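Local coordinates for purine nucleosidase, (IunH-1) (Sulfolobus solfataricus, PDB 3T8J), which belongs to the nucleosidase family, has an alpha/beta fold built round a mixed central sheet and holds a sodium ion in this crystal, at residues A[8-12]-A[13-17]; A[36-39]-A[40-44]. All coordinates share one frame; numbering follows the deposited sequence. Where two conformers were deposited one is given.

Interaction 1 of 2, residues A[8-12]-A[13-17]; sequences CDTAE and DDVLS. With NA (sodium ion), chain B.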
loop_
_atom_site.group_PDB
_atom_site.type_symbol
_atom_site.label_atom_id
_atom_site.label_comp_id
_atom_site.label_asym_id
_atom_site.label_seq_id
_atom_site.Cartn_x
_atom_site.Cartn_y
_atom_site.Cartn_z
ATOM N N CYS A 8 24.790 10.559 -15.085
ATOM C CA CYS A 8 25.667 9.496 -14.563
ATOM C C CYS A 8 25.675 9.383 -13.027
ATOM O O CYS A 8 25.925 10.368 -12.321
ATOM C CB CYS A 8 27.117 9.781 -14.982
ATOM S SG CYS A 8 27.392 9.779 -16.739
ATOM N N ASP A 9 25.469 8.155 -12.520
ATOM C CA ASP A 9 25.849 7.757 -11.150
ATOM C C ASP A 9 27.179 7.023 -11.286
ATOM O O ASP A 9 27.261 5.810 -11.218
ATOM C CB ASP A 9 24.767 6.929 -10.409
ATOM C CG ASP A 9 24.330 5.632 -11.124
ATOM O OD1 ASP A 9 23.906 4.684 -10.417
ATOM O OD2 ASP A 9 24.321 5.543 -12.382
ATOM N N THR A 10 28.209 7.807 -11.569
ATOM C CA THR A 10 29.330 7.359 -12.408
ATOM C C THR A 10 30.088 6.135 -11.911
ATOM O O THR A 10 30.789 6.205 -10.898
ATOM C CB THR A 10 30.374 8.485 -12.548
ATOM O OG1 THR A 10 29.734 9.780 -12.627
ATOM C CG2 THR A 10 31.262 8.238 -13.779
ATOM N N ALA A 11 29.957 5.030 -12.637
ATOM C CA ALA A 11 30.752 3.821 -12.437
ATOM C C ALA A 11 31.278 3.379 -13.831
ATOM O O ALA A 11 31.214 4.149 -14.818
ATOM C CB ALA A 11 29.894 2.733 -11.750
ATOM N N GLU A 12 31.805 2.166 -13.942
ATOM C CA GLU A 12 32.483 1.731 -15.167
ATOM C C GLU A 12 31.690 1.914 -16.475
ATOM O O GLU A 12 32.206 2.466 -17.442
ATOM C CB GLU A 12 33.005 0.289 -15.013
ATOM C CG GLU A 12 31.940 -0.855 -15.041
ATOM C CD GLU A 12 30.850 -0.743 -13.981
ATOM O OE1 GLU A 12 31.166 -1.041 -12.794
ATOM O OE2 GLU A 12 29.691 -0.371 -14.331
ATOM N N ASP A 13 30.429 1.508 -16.473
ATOM C CA ASP A 13 29.665 1.517 -17.720
ATOM C C ASP A 13 29.211 2.935 -18.077
ATOM O O ASP A 13 28.901 3.203 -19.259
ATOM C CB ASP A 13 28.469 0.549 -17.661
ATOM C CG ASP A 13 28.322 -0.296 -18.926
ATOM O OD1 ASP A 13 29.342 -0.748 -19.500
ATOM O OD2 ASP A 13 27.182 -0.559 -19.341
ATOM N N ASP A 14 29.177 3.852 -17.102
ATOM C CA ASP A 14 28.915 5.285 -17.386
ATOM C C ASP A 14 30.118 5.887 -18.111
ATOM O O ASP A 14 29.977 6.637 -19.061
ATOM C CB ASP A 14 28.655 6.098 -16.096
ATOM C CG ASP A 14 27.523 5.556 -15.253
ATOM O OD1 ASP A 14 26.391 6.097 -15.380
ATOM O OD2 ASP A 14 27.745 4.592 -14.457
ATOM N N VAL A 15 31.325 5.614 -17.588
ATOM C CA VAL A 15 32.556 6.053 -18.251
ATOM C C VAL A 15 32.624 5.531 -19.684
ATOM O O VAL A 15 32.870 6.307 -20.638
ATOM C CB VAL A 15 33.818 5.631 -17.467
ATOM C CG1 VAL A 15 35.118 5.982 -18.287
ATOM C CG2 VAL A 15 33.817 6.338 -16.107
ATOM N N LEU A 16 32.358 4.240 -19.879
ATOM C CA LEU A 16 32.409 3.697 -21.238
ATOM C C LEU A 16 31.335 4.292 -22.166
ATOM O O LEU A 16 31.588 4.498 -23.344
ATOM C CB LEU A 16 32.321 2.173 -21.225
ATOM C CG LEU A 16 32.924 1.497 -22.453
ATOM C CD1 LEU A 16 34.460 1.518 -22.383
ATOM C CD2 LEU A 16 32.431 0.061 -22.598
ATOM N N SER A 17 30.168 4.587 -21.613
ATOM C CA SER A 17 29.083 5.219 -22.399
ATOM C C SER A 17 29.477 6.651 -22.853
ATOM O O SER A 17 29.239 7.035 -24.023
ATOM C CB SER A 17 27.796 5.255 -21.571
ATOM O OG SER A 17 27.288 3.942 -21.367
HETATM NA NA NA B . 24.407 5.215 -14.638
HETATM O O HOH W 1 25.403 3.108 -14.301
#
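Asp14 reaches back from the first turn of helix 12-23 to the end of strand 3-8 and the loop after it, and shows how one carboxylate can serve a metal and a helix start together. Asp14 CB lies 3.9 Å from Cys8 SG and 3.5 Å from Ala11 O, so the chain sets out between a sulfur and a carbonyl. With CG lying opposite the carbonyl carbon about the first torsion (chi1 -56°), the carboxylate swings over the loop, where its two oxygens part company. Asp14 OD1 goes to the sodium ion at 2.3 Å. Asp14 OD2 accepts the N-H of Ala11 N at 2.9 Å, a nearly straight bond (163°) that arrives from above the carboxylate plane; the water on the sodium may also donate to it. Asp14, three residues on from the N-cap, thus makes the half of a capping box that runs from the helix side chain to the N-cap N-H; Ala11 has no side-chain acceptor to return it. The carbonyl of the same residue, Ala11 O, receives Val15 N at 3.1 Å.

Asp9 OD2 is the second carboxylate ligand of the sodium, also at 2.3 Å, its carboxylate turned 89° from that of Asp14, while its OD1 is held by the backbone N of Asn37. Ile121 O and Ser122 OG complete the protein's share of the site. Beside it, Glu12 curls back so that Glu12 OE2 accepts Asp13 N at 2.9 Å, and its OE1 is bonded to His79; Asp13 turns to Tyr218, His236 and Ala239. Thr10 CG2 meanwhile rests against Val15 CG2.

Chemically, the carboxylate of Asp14 divides its labour: OD1 serves the metal, and the Ala11 N-H on OD2 probably fixes the rotation that keeps OD1 turned to it.

Interaction 2 of 2, residues A[36-39]-A[40-44]; sequences GNIS and YEQEV
Glu43 leaves helix 40-53 with CG opposite its carbonyl carbon and then runs on fully extended (chi2 179°), while Ile38 takes the cramped first torsion, CG1 lying between N and the carbonyl carbon (chi1 70°). These two choices bring the side chains alongside each other, pointing in opposite directions, with Ile38 CG1 and Glu43 CG 3.5 Å apart. The extended glutamate then delivers its tip to the loop backbone: Glu43 OE2 accepts Ile38 N at 3.2 Å, almost straight (172°), on the anti side and well out of the carboxylate plane. Glu43 OE2 also stands 3.1 Å from Ile38 O, an approach of two acceptors whose cost the N-H bond probably offsets in part.

Further out, Ile38 CD1 crosses to the aliphatic part of Gln42, 3.8 Å from Gln42 CG. Gln42 bends at its second torsion and carries its amide away, where NE2 bonds to Asn46 OD1 and Val89 O. In the backbone, Ser39 O receives Glu43 N at 3.0 Å and, weakly, Gln42 N. The hydroxyl of Ser39 works at one remove: a water lies 3.2 Å from Ser39 OG and accepts Glu41 N at 3.0 Å, so solvent mediates between the N-cap side chain and an N-H of the first turn. Tyr40 points away, with Val44 CG2 over one face of its ring, toward the rim.

What results is a helix start with serine at the N-cap position, its hydroxyl linked through a water to Glu41 N, reinforced by a first-turn glutamate that folds back onto the residue before the cap, at the loop leading from strand 27-33 into helix 40-53 of this alpha/beta fold.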
loop_
_atom_site.group_PDB
_atom_site.type_symbol
_atom_site.label_atom_id
_atom_site.label_comp_id
_atom_site.label_asym_id
_atom_site.label_seq_id
_atom_site.Cartn_x
_atom_site.Cartn_y
_atom_site.Cartn_z
ATOM N N GLY A 36 23.453 7.112 -6.756
ATOM C CA GLY A 36 23.216 5.742 -7.202
ATOM C C GLY A 36 24.348 4.800 -6.816
ATOM O O GLY A 36 24.493 4.456 -5.662
ATOM N N ASN A 37 25.066 4.334 -7.818
ATOM C CA ASN A 37 25.993 3.211 -7.688
ATOM C C ASN A 37 26.986 3.322 -6.529
ATOM O O ASN A 37 27.199 2.338 -5.817
ATOM C CB ASN A 37 26.832 3.073 -8.960
ATOM C CG ASN A 37 26.082 2.440 -10.125
ATOM O OD1 ASN A 37 25.251 1.543 -9.952
ATOM N ND2 ASN A 37 26.428 2.872 -11.330
ATOM N N ILE A 38 27.627 4.476 -6.381
ATOM C CA ILE A 38 28.673 4.625 -5.337
ATOM C C ILE A 38 28.568 5.995 -4.653
ATOM O O ILE A 38 27.737 6.831 -5.028
ATOM C CB ILE A 38 30.104 4.414 -5.908
ATOM C CG1 ILE A 38 30.489 5.578 -6.829
ATOM C CG2 ILE A 38 30.234 3.062 -6.601
ATOM C CD1 ILE A 38 31.957 5.618 -7.193
ATOM N N SER A 39 29.421 6.263 -3.686
ATOM C CA SER A 39 29.421 7.549 -2.997
ATOM C C SER A 39 29.366 8.711 -3.992
ATOM O O SER A 39 30.150 8.792 -4.952
ATOM C CB SER A 39 30.658 7.668 -2.102
ATOM O OG SER A 39 31.167 8.986 -2.070
ATOM N N TYR A 40 28.424 9.611 -3.744
ATOM C CA TYR A 40 28.133 10.714 -4.681
ATOM C C TYR A 40 29.367 11.581 -4.990
ATOM O O TYR A 40 29.629 11.896 -6.152
ATOM C CB TYR A 40 26.984 11.547 -4.110
ATOM C CG TYR A 40 26.663 12.867 -4.784
ATOM C CD1 TYR A 40 25.723 12.948 -5.792
ATOM C CD2 TYR A 40 27.270 14.039 -4.358
ATOM C CE1 TYR A 40 25.425 14.188 -6.370
ATOM C CE2 TYR A 40 26.967 15.269 -4.916
ATOM C CZ TYR A 40 26.042 15.334 -5.908
ATOM O OH TYR A 40 25.748 16.610 -6.410
ATOM N N GLU A 41 30.155 11.954 -3.985
ATOM C CA GLU A 41 31.266 12.853 -4.281
ATOM C C GLU A 41 32.353 12.153 -5.136
ATOM O O GLU A 41 33.003 12.795 -5.967
ATOM C CB GLU A 41 31.859 13.458 -3.005
ATOM C CG GLU A 41 30.874 14.229 -2.131
ATOM C CD GLU A 41 30.393 15.548 -2.746
ATOM O OE1 GLU A 41 31.081 16.102 -3.630
ATOM O OE2 GLU A 41 29.323 16.044 -2.327
ATOM N N GLN A 42 32.491 10.831 -5.006
ATOM C CA GLN A 42 33.389 10.088 -5.870
ATOM C C GLN A 42 32.833 9.988 -7.300
ATOM O O GLN A 42 33.596 9.970 -8.277
ATOM C CB GLN A 42 33.736 8.703 -5.306
ATOM C CG GLN A 42 34.818 7.946 -6.099
ATOM C CD GLN A 42 36.164 8.683 -6.153
ATOM O OE1 GLN A 42 36.685 9.120 -5.105
ATOM N NE2 GLN A 42 36.739 8.824 -7.342
ATOM N N GLU A 43 31.517 9.919 -7.422
ATOM C CA GLU A 43 30.904 9.929 -8.771
ATOM C C GLU A 43 31.240 11.195 -9.536
ATOM O O GLU A 43 31.506 11.143 -10.748
ATOM C CB GLU A 43 29.382 9.747 -8.667
ATOM C CG GLU A 43 28.933 8.410 -8.156
ATOM C CD GLU A 43 27.423 8.296 -8.063
ATOM O OE1 GLU A 43 26.753 9.367 -8.031
ATOM O OE2 GLU A 43 26.914 7.158 -8.039
ATOM N N VAL A 44 31.221 12.343 -8.855
ATOM C CA VAL A 44 31.605 13.615 -9.473
ATOM C C VAL A 44 33.070 13.592 -9.925
ATOM O O VAL A 44 33.430 13.944 -11.048
ATOM C CB VAL A 44 31.330 14.810 -8.532
ATOM C CG1 VAL A 44 31.778 16.125 -9.152
ATOM C CG2 VAL A 44 29.876 14.873 -8.075
HETATM O O HOH W 2 29.400 11.426 -1.078
#

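Interactions 1 and 2 follow one another along the chain and repeat one plan: each spans the loop after a parallel strand, 3-8 and then 27-33, and the start of the next helix. Since those strands are neighbours in the sheet, the two loops emerge side by side, with centres about 11 Å apart. They also touch. Thr10 OG1 probably bonds to Glu43 O at 2.9 Å, and Asp9 CB packs 3.2 Å from Glu43 OE2. Loop 36-39 and the helix start behind it thus form part of the second shell of the sodium site, which Ile121 and Ser122 complete from the end of strand 116-120.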